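Long-range contacts in carboxypeptidase A (Helicoverpa armigera, PDB 1JQG), which probably removes amino acids from the C-terminal end of peptides as a zinc-dependent metallocarboxypeptidase: residues A[182-187]-A[305-310]; A[231-236]-A[394-399]; A[191-196]-A[405-410]. All coordinates share one frame; numbering follows the deposited sequence.

Interaction 1 (A[182-187]-A[305-310]); sequences CREWVT and IHSFGS. With ZN (zinc ion), chain B.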
# COMPACT_ATOMS: atom_id res chain seq x y z
N CYS A 182 3.51 6.29 0.55
CA CYS A 182 4.16 6.57 1.80
C CYS A 182 3.33 6.89 3.00
O CYS A 182 3.80 6.66 4.13
CB CYS A 182 5.17 7.64 1.44
SG CYS A 182 4.59 9.11 0.60
N ARG A 183 2.10 7.33 2.87
CA ARG A 183 1.25 7.67 4.01
C ARG A 183 0.55 6.45 4.61
O ARG A 183 -0.04 6.52 5.70
CB ARG A 183 0.15 8.66 3.67
CG ARG A 183 -0.85 8.24 2.63
CD ARG A 183 -1.77 9.39 2.24
NE ARG A 183 -2.92 8.94 1.44
CZ ARG A 183 -3.76 9.80 0.87
NH1 ARG A 183 -3.62 11.10 1.04
NH2 ARG A 183 -4.81 9.41 0.19
N GLU A 184 0.61 5.32 3.89
CA GLU A 184 0.02 4.09 4.41
C GLU A 184 0.95 3.33 5.35
O GLU A 184 1.49 2.29 4.98
CB GLU A 184 -0.42 3.20 3.25
CG GLU A 184 -1.31 3.92 2.30
CD GLU A 184 -1.51 3.14 1.02
OE1 GLU A 184 -2.32 3.80 0.31
OE2 GLU A 184 -0.89 2.11 0.86
N TRP A 185 1.17 3.89 6.55
CA TRP A 185 2.13 3.41 7.51
C TRP A 185 1.90 2.03 8.04
O TRP A 185 2.81 1.24 8.24
CB TRP A 185 2.24 4.37 8.72
CG TRP A 185 2.94 5.65 8.40
CD1 TRP A 185 3.34 6.12 7.17
CD2 TRP A 185 3.33 6.66 9.34
NE1 TRP A 185 3.95 7.35 7.31
CE2 TRP A 185 3.94 7.71 8.62
CE3 TRP A 185 3.20 6.78 10.74
CZ2 TRP A 185 4.43 8.84 9.26
CZ3 TRP A 185 3.70 7.92 11.36
CH2 TRP A 185 4.30 8.93 10.62
N VAL A 186 0.65 1.61 8.15
CA VAL A 186 0.29 0.29 8.62
C VAL A 186 0.73 -0.84 7.68
O VAL A 186 0.67 -2.01 8.06
CB VAL A 186 -1.23 0.23 8.92
CG1 VAL A 186 -2.13 0.14 7.69
CG2 VAL A 186 -1.52 -0.94 9.86
N THR A 187 1.23 -0.53 6.47
CA THR A 187 1.68 -1.54 5.53
C THR A 187 3.05 -2.10 5.88
O THR A 187 3.34 -3.28 5.52
CB THR A 187 1.70 -1.05 4.08
OG1 THR A 187 2.62 0.02 3.90
CG2 THR A 187 0.29 -0.64 3.69
N ILE A 305 1.12 -4.44 -1.00
CA ILE A 305 0.39 -4.16 0.22
C ILE A 305 0.10 -2.68 0.43
O ILE A 305 0.98 -1.88 0.73
CB ILE A 305 1.10 -4.77 1.47
CG1 ILE A 305 1.23 -6.30 1.22
CG2 ILE A 305 0.32 -4.55 2.75
CD1 ILE A 305 2.00 -7.06 2.28
N HIS A 306 -1.19 -2.35 0.40
CA HIS A 306 -1.65 -1.01 0.67
C HIS A 306 -2.59 -1.00 1.90
O HIS A 306 -2.90 -1.96 2.55
CB HIS A 306 -2.47 -0.44 -0.52
CG HIS A 306 -1.64 -0.23 -1.74
ND1 HIS A 306 -1.17 0.97 -2.14
CD2 HIS A 306 -1.13 -1.05 -2.70
CE1 HIS A 306 -0.49 1.01 -3.23
NE2 HIS A 306 -0.43 -0.26 -3.59
N SER A 307 -2.96 0.23 2.22
CA SER A 307 -3.87 0.61 3.21
C SER A 307 -4.70 1.88 2.80
O SER A 307 -4.26 2.59 1.90
CB SER A 307 -3.37 0.96 4.62
OG SER A 307 -2.83 2.27 4.69
N PHE A 308 -6.00 1.92 2.53
CA PHE A 308 -6.90 1.45 3.56
C PHE A 308 -8.18 0.82 3.02
O PHE A 308 -8.63 1.29 1.93
CB PHE A 308 -7.06 2.28 4.84
CG PHE A 308 -8.04 3.39 4.65
CD1 PHE A 308 -9.39 3.14 4.89
CD2 PHE A 308 -7.69 4.66 4.24
CE1 PHE A 308 -10.35 4.11 4.72
CE2 PHE A 308 -8.63 5.64 4.07
CZ PHE A 308 -9.97 5.38 4.32
N GLY A 309 -8.92 -0.25 3.44
CA GLY A 309 -10.10 -0.81 2.85
C GLY A 309 -10.60 -2.19 3.27
O GLY A 309 -11.76 -2.60 3.07
N SER A 310 -9.69 -3.06 3.71
CA SER A 310 -10.01 -4.43 4.10
C SER A 310 -10.51 -5.20 2.88
O SER A 310 -11.58 -5.84 2.84
CB SER A 310 -11.01 -4.52 5.25
OG SER A 310 -10.52 -3.86 6.40
ZN ZN B . -2.30 3.01 -1.80
O HOH W 1 -4.57 2.92 -2.70

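Interaction 2 (A[231-236]-A[394-399]); sequences DRYWRK and GFLVDP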
# COMPACT_ATOMS: atom_id res chain seq x y z
N ASP A 231 4.49 16.69 5.72
CA ASP A 231 3.20 16.26 5.20
C ASP A 231 2.90 14.81 5.51
O ASP A 231 3.15 13.87 4.74
CB ASP A 231 3.18 16.56 3.70
CG ASP A 231 1.77 16.53 3.15
OD1 ASP A 231 1.41 17.40 2.37
OD2 ASP A 231 1.05 15.57 3.51
N ARG A 232 2.20 14.54 6.62
CA ARG A 232 1.72 13.23 7.02
C ARG A 232 0.89 12.54 5.94
O ARG A 232 0.89 11.30 5.82
CB ARG A 232 0.88 13.32 8.30
CG ARG A 232 0.36 12.00 8.87
CD ARG A 232 1.39 10.96 9.11
NE ARG A 232 0.86 9.70 9.64
CZ ARG A 232 0.38 8.73 8.83
NH1 ARG A 232 0.35 8.89 7.50
NH2 ARG A 232 -0.10 7.57 9.31
N TYR A 233 0.05 13.32 5.23
CA TYR A 233 -0.86 12.71 4.28
C TYR A 233 -0.30 12.67 2.86
O TYR A 233 -1.08 12.49 1.90
CB TYR A 233 -2.22 13.39 4.33
CG TYR A 233 -3.02 13.09 5.56
CD1 TYR A 233 -3.63 14.11 6.31
CD2 TYR A 233 -3.20 11.77 5.99
CE1 TYR A 233 -4.38 13.82 7.44
CE2 TYR A 233 -3.94 11.46 7.12
CZ TYR A 233 -4.53 12.50 7.84
OH TYR A 233 -5.27 12.20 8.94
N TRP A 234 1.01 12.84 2.72
CA TRP A 234 1.66 12.71 1.42
C TRP A 234 1.65 11.23 0.99
O TRP A 234 1.95 10.34 1.79
CB TRP A 234 3.06 13.33 1.52
CG TRP A 234 3.76 13.42 0.19
CD1 TRP A 234 4.65 12.54 -0.38
CD2 TRP A 234 3.61 14.49 -0.76
NE1 TRP A 234 5.05 12.99 -1.62
CE2 TRP A 234 4.44 14.19 -1.87
CE3 TRP A 234 2.87 15.67 -0.78
CZ2 TRP A 234 4.52 15.02 -2.99
CZ3 TRP A 234 2.95 16.50 -1.88
CH2 TRP A 234 3.77 16.17 -2.97
N ARG A 235 1.43 10.97 -0.28
CA ARG A 235 1.41 9.61 -0.83
C ARG A 235 2.34 9.42 -2.03
O ARG A 235 2.71 8.29 -2.36
CB ARG A 235 -0.02 9.23 -1.23
CG ARG A 235 -0.65 10.16 -2.25
CD ARG A 235 -2.11 9.78 -2.52
NE ARG A 235 -2.19 8.52 -3.25
CZ ARG A 235 -3.01 8.32 -4.27
NH1 ARG A 235 -3.79 9.32 -4.66
NH2 ARG A 235 -3.08 7.14 -4.90
N LYS A 236 2.64 10.46 -2.77
CA LYS A 236 3.44 10.35 -3.98
C LYS A 236 4.93 10.33 -3.64
O LYS A 236 5.41 10.47 -2.50
CB LYS A 236 3.10 11.54 -4.90
CG LYS A 236 1.66 11.60 -5.34
CD LYS A 236 1.40 12.71 -6.36
CE LYS A 236 1.56 14.08 -5.68
NZ LYS A 236 1.48 15.13 -6.74
N GLY A 394 -8.99 5.78 8.42
CA GLY A 394 -8.02 6.68 7.85
C GLY A 394 -6.64 6.01 7.73
O GLY A 394 -6.52 4.84 7.47
N PHE A 395 -5.60 6.84 7.79
CA PHE A 395 -4.25 6.35 7.63
C PHE A 395 -3.46 6.37 8.93
O PHE A 395 -2.39 5.82 9.00
CB PHE A 395 -3.56 7.20 6.55
CG PHE A 395 -4.19 7.04 5.20
CD1 PHE A 395 -3.96 5.92 4.41
CD2 PHE A 395 -4.99 8.08 4.72
CE1 PHE A 395 -4.56 5.83 3.18
CE2 PHE A 395 -5.61 7.97 3.47
CZ PHE A 395 -5.40 6.84 2.71
N LEU A 396 -4.01 7.03 9.95
CA LEU A 396 -3.36 7.14 11.27
C LEU A 396 -3.30 5.80 11.98
O LEU A 396 -4.21 5.00 11.91
CB LEU A 396 -4.12 8.14 12.13
CG LEU A 396 -4.34 9.53 11.52
CD1 LEU A 396 -5.03 10.41 12.58
CD2 LEU A 396 -3.06 10.14 10.99
N VAL A 397 -2.19 5.51 12.61
CA VAL A 397 -1.90 4.25 13.25
C VAL A 397 -1.98 4.35 14.78
O VAL A 397 -1.42 5.20 15.42
CB VAL A 397 -0.48 3.73 12.89
CG1 VAL A 397 -0.29 2.37 13.59
CG2 VAL A 397 -0.26 3.72 11.39
N ASP A 398 -2.72 3.45 15.39
CA ASP A 398 -2.79 3.24 16.82
C ASP A 398 -1.81 2.11 17.16
O ASP A 398 -1.96 0.98 16.65
CB ASP A 398 -4.21 2.83 17.20
CG ASP A 398 -4.46 2.86 18.70
OD1 ASP A 398 -3.56 2.49 19.49
OD2 ASP A 398 -5.56 3.26 19.11
N PRO A 399 -0.82 2.38 18.00
CA PRO A 399 0.21 1.42 18.40
C PRO A 399 -0.28 0.10 18.95
O PRO A 399 0.47 -0.84 18.96
CB PRO A 399 1.04 2.24 19.41
CG PRO A 399 0.11 3.25 19.97
CD PRO A 399 -0.67 3.66 18.73
O HOH W 2 -6.25 9.56 8.60

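Interaction 3 (A[191-196]-A[405-410]); sequences TLYAIH and AGFETW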
# COMPACT_ATOMS: atom_id res chain seq x y z
N THR A 191 4.74 -6.30 6.24
CA THR A 191 5.88 -6.81 5.51
C THR A 191 7.03 -7.13 6.43
O THR A 191 7.93 -7.94 6.20
CB THR A 191 6.29 -5.78 4.42
OG1 THR A 191 6.87 -6.36 3.26
CG2 THR A 191 7.17 -4.69 5.00
N LEU A 192 7.10 -6.47 7.58
CA LEU A 192 8.13 -6.68 8.58
C LEU A 192 7.87 -7.95 9.36
O LEU A 192 8.72 -8.65 9.94
CB LEU A 192 8.17 -5.44 9.51
CG LEU A 192 9.40 -4.51 9.45
CD1 LEU A 192 9.90 -4.33 8.05
CD2 LEU A 192 9.06 -3.19 10.10
N TYR A 193 6.59 -8.30 9.48
CA TYR A 193 6.21 -9.50 10.23
C TYR A 193 6.60 -10.71 9.41
O TYR A 193 7.07 -11.70 9.97
CB TYR A 193 4.71 -9.48 10.55
CG TYR A 193 4.28 -10.46 11.61
CD1 TYR A 193 4.28 -10.08 12.96
CD2 TYR A 193 3.89 -11.75 11.29
CE1 TYR A 193 3.89 -10.99 13.95
CE2 TYR A 193 3.49 -12.63 12.27
CZ TYR A 193 3.51 -12.25 13.59
OH TYR A 193 3.11 -13.18 14.52
N ALA A 194 6.41 -10.59 8.09
CA ALA A 194 6.79 -11.66 7.16
C ALA A 194 8.28 -12.01 7.23
O ALA A 194 8.73 -13.16 7.08
CB ALA A 194 6.39 -11.30 5.75
N ILE A 195 9.14 -11.01 7.39
CA ILE A 195 10.57 -11.19 7.60
C ILE A 195 10.81 -11.89 8.94
O ILE A 195 11.73 -12.71 9.09
CB ILE A 195 11.28 -9.82 7.58
CG1 ILE A 195 11.23 -9.22 6.17
CG2 ILE A 195 12.71 -9.95 8.02
CD1 ILE A 195 11.76 -7.81 6.02
N HIS A 196 9.99 -11.51 9.96
CA HIS A 196 10.16 -12.02 11.30
C HIS A 196 9.86 -13.51 11.36
O HIS A 196 10.53 -14.30 12.00
CB HIS A 196 9.36 -11.19 12.29
CG HIS A 196 9.25 -11.75 13.68
ND1 HIS A 196 8.21 -12.49 14.20
CD2 HIS A 196 10.17 -11.64 14.66
CE1 HIS A 196 8.48 -12.82 15.45
NE2 HIS A 196 9.67 -12.32 15.74
N ALA A 405 -1.86 -6.19 13.05
CA ALA A 405 -1.81 -5.84 11.66
C ALA A 405 -0.87 -6.78 10.91
O ALA A 405 -1.30 -7.37 9.90
CB ALA A 405 -1.38 -4.38 11.53
N GLY A 406 0.29 -7.03 11.49
CA GLY A 406 1.25 -7.96 10.95
C GLY A 406 0.80 -9.41 11.01
O GLY A 406 0.90 -10.13 10.03
N PHE A 407 0.35 -9.81 12.19
CA PHE A 407 -0.02 -11.22 12.43
C PHE A 407 -1.21 -11.62 11.59
O PHE A 407 -1.25 -12.66 10.93
CB PHE A 407 -0.32 -11.43 13.93
CG PHE A 407 -1.00 -12.71 14.28
CD1 PHE A 407 -0.22 -13.85 14.45
CD2 PHE A 407 -2.38 -12.81 14.42
CE1 PHE A 407 -0.81 -15.07 14.75
CE2 PHE A 407 -2.96 -14.04 14.74
CZ PHE A 407 -2.18 -15.17 14.90
N GLU A 408 -2.24 -10.75 11.62
CA GLU A 408 -3.46 -10.95 10.81
C GLU A 408 -3.20 -11.17 9.32
O GLU A 408 -3.63 -12.13 8.70
CB GLU A 408 -4.27 -9.66 10.94
CG GLU A 408 -5.69 -9.72 10.44
CD GLU A 408 -6.41 -8.40 10.69
OE1 GLU A 408 -6.84 -7.83 9.70
OE2 GLU A 408 -6.47 -8.09 11.90
N THR A 409 -2.38 -10.30 8.70
CA THR A 409 -2.05 -10.36 7.30
C THR A 409 -1.21 -11.57 6.95
O THR A 409 -1.36 -12.18 5.88
CB THR A 409 -1.30 -9.08 6.84
OG1 THR A 409 -2.00 -7.93 7.32
CG2 THR A 409 -1.19 -8.97 5.32
N TRP A 410 -0.37 -12.00 7.90
CA TRP A 410 0.56 -13.11 7.62
C TRP A 410 -0.23 -14.41 7.44
O TRP A 410 0.16 -15.33 6.72
CB TRP A 410 1.62 -13.22 8.70
CG TRP A 410 2.58 -14.36 8.54
CD1 TRP A 410 2.81 -15.41 9.41
CD2 TRP A 410 3.46 -14.55 7.43
NE1 TRP A 410 3.79 -16.23 8.88
CE2 TRP A 410 4.21 -15.72 7.67
CE3 TRP A 410 3.71 -13.86 6.26
CZ2 TRP A 410 5.17 -16.21 6.79
CZ3 TRP A 410 4.66 -14.31 5.36
CH2 TRP A 410 5.36 -15.47 5.65

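Interaction 1 (A[182-187]-A[305-310])
The carboxylate of Glu184 is split between a metal and the backbone of Ser307: OE1 binds the zinc ion, while OE2 takes the Ser307 N-H. That second bond is unusual in direction. Ser307 N lies 3.1 Å from Glu184 OE2 and meets it from above the carboxylate plane, 82° out of it, although the hydrogen itself points well at the oxygen (155°). Glu184 OE1 also comes within 2.8 Å of Ser307 O, a close approach of two acceptors and not a bond. So the strand backbone and the metal together hold the group against rotation. Glu184 gets there with CG beside its backbone N (chi1 -54°) and an extended chain beyond, which lays CB and CG against the Ser307 hydroxyl.

His306 completes this side of the metal, with ND1 2.4 Å from the zinc ion; Glu184 OE1 sits at about 2.3 Å from the same ion, and water 1 is a further ligand. On the far side of the imidazole, NE2 is hydrogen-bonded to Asp304, a second-shell carboxylate that fixes how the ring is turned. Glu184 OE2 comes near His306 ND1, but no hydrogen is shared between them.

Apart from this the two segments meet in van der Waals contacts. Thr187 turns its methyl CG2 to the strand, 3.3 Å from Ile305 O, while its hydroxyl faces back into its own turn: OG1 donates to Glu184 O at 2.8 Å, almost straight onto the carbonyl. Thr187 N reaches the same oxygen, closing a type I turn from Glu184 to Thr187. Val186 CG1 rests 3.4 Å from Ser307 CB.

With His181 as the remaining protein ligand, this is the zinc site of the M14 carboxypeptidases: an HxxE pair on the loop, and a distant histidine near the end of a central strand.

Interaction 2 (A[231-236]-A[394-399])
The guanidinium of Arg232 has Leu396 over one face and the indole of Trp185 over the opposite one, the latter a cation-pi contact. Leu396 contributes its methyl CD2, 4.2 Å from Arg232 NE. At the edge of the group, near its plane, lie the carbonyl oxygen of Phe395 and the CG2 methyl of Val397. Tyr233 comes to the Phe395 ring at its edge, CE2 standing 4.3 Å from Phe395 CD2.

Across that guanidinium edge, Arg232 NH2 reaches Phe395 O at 2.9 Å, but the bond is weak, bent to 123° at the hydrogen. The stronger hold comes from outside: NE forms a salt bridge with Glu98, and NH1 donates to Arg183 O. Each nitrogen of the buried group therefore has an acceptor. A bend at chi2 (54°), with chi1 and chi3 extended, brings the guanidinium to residues 395-397.

Tyr233 works differently. Its side chain crosses that of Leu396 at about a right angle, and the OH lies 3.7 Å from Leu396 CD2. The polar end is served by water 2, which is 2.8 Å from Tyr233 OH and accepts from Phe395 N at 2.9 Å, bridging ring and backbone. A type I turn from Asp231 to Trp234 sets Arg232 and Tyr233 next to each other at its corner.

Two loops meet here, one following helix 221-228 and the other leading to helix 402-421. Helix 92-108 lies against both: Leu95 touches Arg232 and Tyr233, and Glu98, which already holds Arg232, takes the Val397 N-H with OE2 and so ties both loops to this helix.

Interaction 3 (A[191-196]-A[405-410])
Tyr193 of helix 187-200 lies in the hollow that Gly406, Phe407 and Trp410 form on helix 402-421, a helix-to-helix contact in the alpha/beta fold of the zinc carboxypeptidases. The axes of segments 191-196 and 405-410 cross at -72° and come within 8.3 Å, close enough that the glycine matters: a CB on Gly406 would run into Tyr193 CB. In its absence the phenol ring lies flat on the backbone of the other helix. Phe407 CA stands over its face, 3.9 Å from the ring centroid and 16° off the normal, a CH-pi contact, and Gly406 C covers the rim of the same face.

The walls of the hollow are the two aromatic side chains. Phe407 runs alongside Tyr193 in the same direction, its ring edge meeting Tyr193 OH at CD1, 3.4 Å away. Trp410 crosses Tyr193 at about a right angle; its CB is 3.7 Å from Tyr193 CD2, and the two rings meet obliquely. Tyr193 sends CG away from its backbone N (chi1 -165°), pointing out onto the other helix. With an alanine here, the hollow over Gly406 would probably be left unfilled, and Phe407 and Trp410 would lose the ring they both pack against.

The second fit runs the other way, with Trp410 as the bump and the small Ala194 as its seat. Ala194 also touches Met176 and Ile215 of the central sheet. The indole lies over the helix backbone with Ala194 CA above its six-membered ring, and the alanine methyl CB touches Trp410 CZ3 at 3.5 Å.

In the fold
Going from the N terminus, the chain leaves strand 173-178 through 182-187, enters helix 187-200 with 191-196, and passes 231-236 before the first loop closes: 305-310, at the end of strand 299-307, returns to 182-187 as interaction 1. Interaction 2 then closes at 394-399, crossing interaction 1, and interaction 3 closes last at 405-410, crossing interaction 1 and enclosing interaction 2. Interactions 1 and 2 adjoin through Arg183, whose NH1 makes a probable hydrogen bond with Tyr233 O; Val186 and Ala405 link interactions 1 and 3. Together they join the centre of the sheet to the loops beside the metal and to two helices on its flank.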